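Local coordinates for protein dihydrodipicolinate synthase (PDB 3D0C) that probably acts as a 4-hydroxy-tetrahydrodipicolinate synthase, the lyase of the DapA family that takes part in lysine biosynthesis, at residues Phe224-Ala229 and Glu236-Val241; Met268-Leu273 and Glu292-Leu297. The protein carries 1 engineered substitution. All coordinates share one frame; numbering follows the deposited sequence.

Overall arrangement
Contact 1 and contact 2 follow each other along the chain, with contact 1 closed before contact 2 opens. The eight-stranded parallel barrel ends with strand 210-213, and helix 220-232 comes after it. Contact 1 joins that helix to the start of helix 235-257. This long helix leads into helix 260-270, whose C-terminal end meets helix 287-303 in contact 2. The two centres lie 22 Å apart and the nearest atoms about 10 Å, with no touch between them. L296, in the second segment of contact 2, packs against helix 235-257. Helix 235-257 thus links the barrel's last helix, at contact 1, to the C-terminal helices of contact 2, away from the predicted active-site residues.

Contact 1 of 2, residues Phe224-Ala229 and Glu236-Val241; sequences FALLEA and EKIWDV
A229 and I238 meet where two consecutive helices, 220-232 and 235-257, run back as an antiparallel helical hairpin directly after the last strand of the TIM barrel. The axes of the two segments come within 8.7 Å, and their directions differ by 156°. The A229 methyl carries much of the contact: CB lies 3.7 Å from I238 CG1 and also rests on CG of K237, whose aliphatic part lies beside it. In I238, chi1 of -69° turns CG1 toward A229, and the extended chi2 (174°) carries CD1 on to A229 O and A229 C. One turn away, V241 points at the partner helix and splits its branches. CG1 lies 3.7 Å from L226 CB, while CG2 reaches the smaller A225, with 4.2 Å between V241 CG2 and A225 CB. L226 also leans its CD1 on the I238 carbonyl oxygen. No direct hydrogen bond crosses between the segments, so apolar contact does most of the joining.

Further out, helix 196-206 packs against the pair: E197 touches L226 and P201 touches I238. N234, just ahead of the second helix, accepts a hydrogen bond from K237 N through its OD1. The exposed K237 side chain bends at chi2 and chi4. At its end, K237 NZ donates to a water 2.8 Å away; that water's link to A225 O is modelled too short to trust.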
ATOM      1  N   PHE A 224     -25.614  -4.514 -15.368  1.00 20.25           N
ATOM      2  CA  PHE A 224     -26.179  -5.786 -15.802  1.00 22.49           C
ATOM      3  C   PHE A 224     -26.558  -5.768 -17.275  1.00 21.09           C
ATOM      4  O   PHE A 224     -26.618  -6.818 -17.911  1.00 19.64           O
ATOM      5  CB  PHE A 224     -27.384  -6.170 -14.941  1.00 24.92           C
ATOM      6  CG  PHE A 224     -27.017  -6.971 -13.724  1.00 30.41           C
ATOM      7  CD1 PHE A 224     -26.638  -8.305 -13.844  1.00 33.11           C
ATOM      8  CD2 PHE A 224     -27.008  -6.381 -12.466  1.00 31.59           C
ATOM      9  CE1 PHE A 224     -26.256  -9.041 -12.722  1.00 35.20           C
ATOM     10  CE2 PHE A 224     -26.629  -7.103 -11.342  1.00 34.05           C
ATOM     11  CZ  PHE A 224     -26.251  -8.434 -11.468  1.00 34.64           C
ATOM     12  N   ALA A 225     -26.822  -4.578 -17.810  1.00 20.43           N
ATOM     13  CA  ALA A 225     -27.149  -4.455 -19.229  1.00 20.44           C
ATOM     14  C   ALA A 225     -25.867  -4.794 -20.000  1.00 22.54           C
ATOM     15  O   ALA A 225     -25.897  -5.460 -21.042  1.00 22.09           O
ATOM     16  CB  ALA A 225     -27.604  -3.037 -19.547  1.00 20.01           C
ATOM     17  N   LEU A 226     -24.737  -4.342 -19.464  1.00 21.89           N
ATOM     18  CA  LEU A 226     -23.446  -4.618 -20.084  1.00 23.52           C
ATOM     19  C   LEU A 226     -23.125  -6.106 -19.983  1.00 22.30           C
ATOM     20  O   LEU A 226     -22.648  -6.708 -20.947  1.00 20.99           O
ATOM     21  CB  LEU A 226     -22.335  -3.803 -19.406  1.00 24.44           C
ATOM     22  CG  LEU A 226     -20.924  -4.080 -19.937  1.00 27.10           C
ATOM     23  CD1 LEU A 226     -20.887  -3.782 -21.425  1.00 29.18           C
ATOM     24  CD2 LEU A 226     -19.903  -3.232 -19.196  1.00 27.92           C
ATOM     25  N   LEU A 227     -23.377  -6.710 -18.825  1.00 22.69           N
ATOM     26  CA  LEU A 227     -23.089  -8.136 -18.683  1.00 23.91           C
ATOM     27  C   LEU A 227     -23.914  -8.955 -19.672  1.00 23.88           C
ATOM     28  O   LEU A 227     -23.389  -9.835 -20.350  1.00 22.44           O
ATOM     29  CB  LEU A 227     -23.378  -8.621 -17.258  1.00 25.01           C
ATOM     30  CG  LEU A 227     -23.204 -10.134 -17.052  1.00 26.41           C
ATOM     31  CD1 LEU A 227     -21.758 -10.539 -17.282  1.00 26.06           C
ATOM     32  CD2 LEU A 227     -23.632 -10.513 -15.650  1.00 28.36           C
ATOM     33  N   GLU A 228     -25.209  -8.663 -19.762  1.00 23.20           N
ATOM     34  CA  GLU A 228     -26.059  -9.415 -20.678  1.00 25.29           C
ATOM     35  C   GLU A 228     -25.589  -9.260 -22.120  1.00 23.95           C
ATOM     36  O   GLU A 228     -25.513 -10.240 -22.862  1.00 23.66           O
ATOM     37  CB  GLU A 228     -27.515  -8.968 -20.567  1.00 26.14           C
ATOM     38  CG  GLU A 228     -28.444  -9.792 -21.442  1.00 34.30           C
ATOM     39  CD  GLU A 228     -29.908  -9.546 -21.140  1.00 40.06           C
ATOM     40  OE1 GLU A 228     -30.373  -8.401 -21.329  1.00 41.04           O
ATOM     41  OE2 GLU A 228     -30.592 -10.502 -20.710  1.00 42.95           O
ATOM     42  N   ALA A 229     -25.274  -8.030 -22.507  1.00 20.69           N
ATOM     43  CA  ALA A 229     -24.805  -7.758 -23.856  1.00 23.56           C
ATOM     44  C   ALA A 229     -23.554  -8.579 -24.161  1.00 22.68           C
ATOM     45  O   ALA A 229     -23.453  -9.190 -25.222  1.00 20.75           O
ATOM     46  CB  ALA A 229     -24.511  -6.271 -24.018  1.00 20.22           C
ATOM     47  N   GLU A 236     -23.044  -4.330 -30.808  1.00 30.43           N
ATOM     48  CA  GLU A 236     -23.637  -3.003 -30.848  1.00 29.83           C
ATOM     49  C   GLU A 236     -24.095  -2.536 -29.469  1.00 28.06           C
ATOM     50  O   GLU A 236     -23.823  -1.402 -29.063  1.00 25.31           O
ATOM     51  CB  GLU A 236     -24.811  -2.987 -31.827  1.00 34.64           C
ATOM     52  CG  GLU A 236     -24.419  -3.269 -33.275  1.00 42.79           C
ATOM     53  CD  GLU A 236     -23.634  -4.569 -33.432  1.00 46.96           C
ATOM     54  OE1 GLU A 236     -24.142  -5.632 -33.002  1.00 47.33           O
ATOM     55  OE2 GLU A 236     -22.508  -4.525 -33.983  1.00 47.74           O
ATOM     56  N   LYS A 237     -24.793  -3.409 -28.751  1.00 26.44           N
ATOM     57  CA  LYS A 237     -25.276  -3.068 -27.424  1.00 26.50           C
ATOM     58  C   LYS A 237     -24.099  -2.941 -26.446  1.00 24.58           C
ATOM     59  O   LYS A 237     -24.094  -2.072 -25.569  1.00 22.67           O
ATOM     60  CB  LYS A 237     -26.270  -4.127 -26.936  1.00 28.49           C
ATOM     61  CG  LYS A 237     -26.903  -3.795 -25.594  1.00 34.79           C
ATOM     62  CD  LYS A 237     -27.625  -2.453 -25.638  1.00 41.50           C
ATOM     63  CE  LYS A 237     -28.100  -2.016 -24.258  1.00 45.35           C
ATOM     64  NZ  LYS A 237     -29.085  -2.958 -23.666  1.00 46.27           N
ATOM     65  N   ILE A 238     -23.102  -3.807 -26.604  1.00 24.04           N
ATOM     66  CA  ILE A 238     -21.924  -3.778 -25.742  1.00 23.91           C
ATOM     67  C   ILE A 238     -21.300  -2.385 -25.761  1.00 23.82           C
ATOM     68  O   ILE A 238     -21.093  -1.761 -24.716  1.00 22.20           O
ATOM     69  CB  ILE A 238     -20.878  -4.805 -26.215  1.00 26.09           C
ATOM     70  CG1 ILE A 238     -21.390  -6.225 -25.967  1.00 27.74           C
ATOM     71  CG2 ILE A 238     -19.557  -4.562 -25.506  1.00 26.22           C
ATOM     72  CD1 ILE A 238     -20.485  -7.323 -26.521  1.00 28.86           C
ATOM     73  N   TRP A 239     -21.008  -1.902 -26.965  1.00 23.48           N
ATOM     74  CA  TRP A 239     -20.414  -0.584 -27.149  1.00 25.25           C
ATOM     75  C   TRP A 239     -21.333   0.546 -26.678  1.00 22.78           C
ATOM     76  O   TRP A 239     -20.854   1.545 -26.150  1.00 21.15           O
ATOM     77  CB  TRP A 239     -20.055  -0.370 -28.625  1.00 29.67           C
ATOM     78  CG  TRP A 239     -18.947  -1.250 -29.127  1.00 37.43           C
ATOM     79  CD1 TRP A 239     -18.819  -1.766 -30.387  1.00 40.42           C
ATOM     80  CD2 TRP A 239     -17.795  -1.694 -28.394  1.00 40.04           C
ATOM     81  NE1 TRP A 239     -17.661  -2.503 -30.485  1.00 42.25           N
ATOM     82  CE2 TRP A 239     -17.012  -2.472 -29.277  1.00 42.80           C
ATOM     83  CE3 TRP A 239     -17.344  -1.503 -27.081  1.00 40.78           C
ATOM     84  CZ2 TRP A 239     -15.808  -3.068 -28.886  1.00 44.46           C
ATOM     85  CZ3 TRP A 239     -16.149  -2.093 -26.694  1.00 46.38           C
ATOM     86  CH2 TRP A 239     -15.393  -2.864 -27.595  1.00 46.87           C
ATOM     87  N   ASP A 240     -22.642   0.408 -26.877  1.00 24.52           N
ATOM     88  CA  ASP A 240     -23.572   1.456 -26.440  1.00 23.43           C
ATOM     89  C   ASP A 240     -23.597   1.581 -24.908  1.00 22.46           C
ATOM     90  O   ASP A 240     -23.535   2.690 -24.375  1.00 21.23           O
ATOM     91  CB  ASP A 240     -24.992   1.169 -26.948  1.00 26.81           C
ATOM     92  CG  ASP A 240     -25.182   1.527 -28.420  1.00 30.82           C
ATOM     93  OD1 ASP A 240     -24.324   2.226 -29.012  1.00 31.59           O
ATOM     94  OD2 ASP A 240     -26.209   1.109 -28.990  1.00 34.28           O
ATOM     95  N   VAL A 241     -23.695   0.455 -24.201  1.00 21.86           N
ATOM     96  CA  VAL A 241     -23.731   0.506 -22.734  1.00 23.20           C
ATOM     97  C   VAL A 241     -22.391   1.006 -22.221  1.00 23.69           C
ATOM     98  O   VAL A 241     -22.330   1.783 -21.263  1.00 21.50           O
ATOM     99  CB  VAL A 241     -24.012  -0.877 -22.096  1.00 25.16           C
ATOM    100  CG1 VAL A 241     -24.083  -0.747 -20.566  1.00 21.18           C
ATOM    101  CG2 VAL A 241     -25.318  -1.441 -22.632  1.00 26.74           C
TER
HETATM  102  O   HOH W   1     -27.887  -5.151 -22.350  1.00 29.69           O

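Contact 2 of 2, residues Met268-Leu273 and Glu292-Leu297; sequences MEQLGL and ELEELL
Q270 reaches across to L293, E294 and L297 of helix 287-303. Its CB already touches the partner, 3.9 Å from L297 CD1. From there chi1 of -79° sets CG opposite the carbonyl carbon, and the chain runs on extended, carrying the amide out to the other helix. CD lies 3.8 Å from E294 CG. Beyond it the amide's two ends diverge: OE1 is 3.5 Å from L297 CD1, whereas NE2 turns to L293 and stands 3.8 Å from L293 CD2. E294 CG is equally close to both, 3.5 Å from Q270 OE1 and from Q270 NE2. The Q270 and E294 side chains cross at about a right angle, and amide and carboxylate planes stand 88° apart; these are van der Waals contacts, with no hydrogen bond between the segments.

Q270 is the last residue of helix 260-270, which ends in a Schellman motif. G272, with positive phi, is its C-prime residue; G272 N bonds to E269 O and L273 N to M268 O. L271 N also donates to M268 O, from the opposite face of that carbonyl's plane. E269 OE2 accepts from the backbone N atoms of A275 and G276, just past the motif, holding the outgoing chain against the helix end. L271, the first residue to leave helical geometry, adds a second touch on L297: its CD2 comes 4.3 Å from L297 CD1, and its side chain also touches V218 and F219.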
HETATM    1  N   MSE A 268     -24.685   8.203  -4.853  1.00 25.31           N
HETATM    2  CA  MSE A 268     -25.741   7.525  -4.113  1.00 28.27           C
HETATM    3  C   MSE A 268     -26.578   8.547  -3.345  1.00 29.92           C
HETATM    4  O   MSE A 268     -27.807   8.519  -3.406  1.00 28.89           O
HETATM    5  CB  MSE A 268     -25.143   6.499  -3.142  1.00 28.99           C
HETATM    6  CG  MSE A 268     -24.525   5.286  -3.830  1.00 32.29           C
HETATM    7 SE   MSE A 268     -23.683   4.037  -2.602  1.00 26.88          SE
HETATM    8  CE  MSE A 268     -25.279   3.245  -1.853  1.00 37.65           C
ATOM      9  N   GLU A 269     -25.908   9.448  -2.630  1.00 30.17           N
ATOM     10  CA  GLU A 269     -26.609  10.475  -1.865  1.00 31.82           C
ATOM     11  C   GLU A 269     -27.511  11.301  -2.772  1.00 32.82           C
ATOM     12  O   GLU A 269     -28.664  11.551  -2.433  1.00 32.26           O
ATOM     13  CB  GLU A 269     -25.617  11.395  -1.153  1.00 32.50           C
ATOM     14  CG  GLU A 269     -24.957  10.786   0.075  1.00 37.39           C
ATOM     15  CD  GLU A 269     -25.955  10.441   1.170  1.00 42.09           C
ATOM     16  OE1 GLU A 269     -26.837  11.276   1.459  1.00 42.63           O
ATOM     17  OE2 GLU A 269     -25.854   9.340   1.753  1.00 42.93           O
ATOM     18  N   GLN A 270     -26.984  11.727  -3.917  1.00 33.22           N
ATOM     19  CA  GLN A 270     -27.762  12.515  -4.866  1.00 35.23           C
ATOM     20  C   GLN A 270     -29.000  11.745  -5.320  1.00 34.14           C
ATOM     21  O   GLN A 270     -29.991  12.342  -5.740  1.00 33.56           O
ATOM     22  CB  GLN A 270     -26.910  12.891  -6.083  1.00 37.97           C
ATOM     23  CG  GLN A 270     -25.960  14.052  -5.845  1.00 46.05           C
ATOM     24  CD  GLN A 270     -25.231  14.474  -7.109  1.00 50.90           C
ATOM     25  OE1 GLN A 270     -25.844  14.650  -8.161  1.00 52.52           O
ATOM     26  NE2 GLN A 270     -23.916  14.647  -7.008  1.00 52.55           N
ATOM     27  N   LEU A 271     -28.934  10.419  -5.233  1.00 33.38           N
ATOM     28  CA  LEU A 271     -30.057   9.571  -5.619  1.00 35.32           C
ATOM     29  C   LEU A 271     -30.894   9.204  -4.398  1.00 33.68           C
ATOM     30  O   LEU A 271     -31.821   8.403  -4.490  1.00 33.96           O
ATOM     31  CB  LEU A 271     -29.566   8.294  -6.309  1.00 39.19           C
ATOM     32  CG  LEU A 271     -28.921   8.422  -7.696  1.00 43.67           C
ATOM     33  CD1 LEU A 271     -28.725   7.025  -8.278  1.00 45.48           C
ATOM     34  CD2 LEU A 271     -29.801   9.248  -8.623  1.00 44.85           C
ATOM     35  N   GLY A 272     -30.549   9.785  -3.255  1.00 32.18           N
ATOM     36  CA  GLY A 272     -31.295   9.523  -2.040  1.00 31.75           C
ATOM     37  C   GLY A 272     -30.958   8.224  -1.340  1.00 31.53           C
ATOM     38  O   GLY A 272     -31.746   7.726  -0.532  1.00 31.72           O
ATOM     39  N   LEU A 273     -29.794   7.667  -1.651  1.00 31.67           N
ATOM     40  CA  LEU A 273     -29.363   6.423  -1.027  1.00 33.11           C
ATOM     41  C   LEU A 273     -28.408   6.751   0.113  1.00 31.84           C
ATOM     42  O   LEU A 273     -27.641   7.708   0.031  1.00 32.89           O
ATOM     43  CB  LEU A 273     -28.680   5.512  -2.052  1.00 35.64           C
ATOM     44  CG  LEU A 273     -29.556   4.977  -3.190  1.00 39.95           C
ATOM     45  CD1 LEU A 273     -28.731   4.071  -4.090  1.00 41.71           C
ATOM     46  CD2 LEU A 273     -30.737   4.209  -2.616  1.00 41.75           C
ATOM     47  N   GLU A 292     -19.532  18.059 -12.342  1.00 26.11           N
ATOM     48  CA  GLU A 292     -19.446  17.090 -13.430  1.00 24.71           C
ATOM     49  C   GLU A 292     -20.294  15.862 -13.142  1.00 22.46           C
ATOM     50  O   GLU A 292     -20.943  15.322 -14.040  1.00 22.29           O
ATOM     51  CB  GLU A 292     -17.996  16.671 -13.673  1.00 25.53           C
ATOM     52  CG  GLU A 292     -17.243  17.594 -14.612  1.00 29.76           C
ATOM     53  CD  GLU A 292     -16.015  16.931 -15.221  1.00 31.25           C
ATOM     54  OE1 GLU A 292     -16.151  15.814 -15.774  1.00 32.53           O
ATOM     55  OE2 GLU A 292     -14.922  17.534 -15.154  1.00 34.73           O
ATOM     56  N   LEU A 293     -20.291  15.421 -11.887  1.00 22.28           N
ATOM     57  CA  LEU A 293     -21.072  14.255 -11.507  1.00 22.52           C
ATOM     58  C   LEU A 293     -22.564  14.557 -11.600  1.00 23.87           C
ATOM     59  O   LEU A 293     -23.345  13.751 -12.115  1.00 20.45           O
ATOM     60  CB  LEU A 293     -20.717  13.825 -10.082  1.00 22.93           C
ATOM     61  CG  LEU A 293     -21.540  12.664  -9.521  1.00 22.06           C
ATOM     62  CD1 LEU A 293     -21.426  11.442 -10.427  1.00 22.78           C
ATOM     63  CD2 LEU A 293     -21.050  12.342  -8.126  1.00 20.27           C
ATOM     64  N   GLU A 294     -22.955  15.723 -11.093  1.00 23.60           N
ATOM     65  CA  GLU A 294     -24.359  16.124 -11.121  1.00 25.05           C
ATOM     66  C   GLU A 294     -24.875  16.161 -12.561  1.00 24.60           C
ATOM     67  O   GLU A 294     -25.992  15.722 -12.842  1.00 27.31           O
ATOM     68  CB  GLU A 294     -24.535  17.494 -10.450  1.00 23.98           C
ATOM     69  CG  GLU A 294     -24.077  17.535  -8.990  1.00 28.10           C
ATOM     70  CD  GLU A 294     -24.242  18.907  -8.351  1.00 29.85           C
ATOM     71  OE1 GLU A 294     -24.325  19.912  -9.093  1.00 31.03           O
ATOM     72  OE2 GLU A 294     -24.275  18.984  -7.103  1.00 31.37           O
ATOM     73  N   GLU A 295     -24.056  16.680 -13.468  1.00 25.02           N
ATOM     74  CA  GLU A 295     -24.434  16.764 -14.875  1.00 26.54           C
ATOM     75  C   GLU A 295     -24.574  15.374 -15.499  1.00 27.50           C
ATOM     76  O   GLU A 295     -25.464  15.146 -16.320  1.00 27.13           O
ATOM     77  CB  GLU A 295     -23.396  17.564 -15.660  1.00 27.36           C
ATOM     78  CG  GLU A 295     -23.151  18.969 -15.122  1.00 32.33           C
ATOM     79  CD  GLU A 295     -22.245  19.791 -16.024  1.00 32.97           C
ATOM     80  OE1 GLU A 295     -21.099  19.357 -16.278  1.00 33.95           O
ATOM     81  OE2 GLU A 295     -22.680  20.871 -16.481  1.00 36.50           O
ATOM     82  N   LEU A 296     -23.685  14.453 -15.123  1.00 25.29           N
ATOM     83  CA  LEU A 296     -23.749  13.096 -15.652  1.00 25.40           C
ATOM     84  C   LEU A 296     -25.057  12.447 -15.222  1.00 25.60           C
ATOM     85  O   LEU A 296     -25.727  11.791 -16.020  1.00 27.04           O
ATOM     86  CB  LEU A 296     -22.568  12.253 -15.148  1.00 22.32           C
ATOM     87  CG  LEU A 296     -22.646  10.745 -15.433  1.00 21.93           C
ATOM     88  CD1 LEU A 296     -22.831  10.495 -16.923  1.00 23.29           C
ATOM     89  CD2 LEU A 296     -21.374  10.070 -14.935  1.00 23.24           C
ATOM     90  N   LEU A 297     -25.427  12.628 -13.958  1.00 26.06           N
ATOM     91  CA  LEU A 297     -26.665  12.042 -13.476  1.00 26.47           C
ATOM     92  C   LEU A 297     -27.863  12.673 -14.189  1.00 27.76           C
ATOM     93  O   LEU A 297     -28.858  11.995 -14.462  1.00 27.95           O
ATOM     94  CB  LEU A 297     -26.796  12.217 -11.956  1.00 25.97           C
ATOM     95  CG  LEU A 297     -25.751  11.498 -11.087  1.00 28.33           C
ATOM     96  CD1 LEU A 297     -26.235  11.476  -9.645  1.00 27.76           C
ATOM     97  CD2 LEU A 297     -25.531  10.069 -11.580  1.00 25.11           C
TER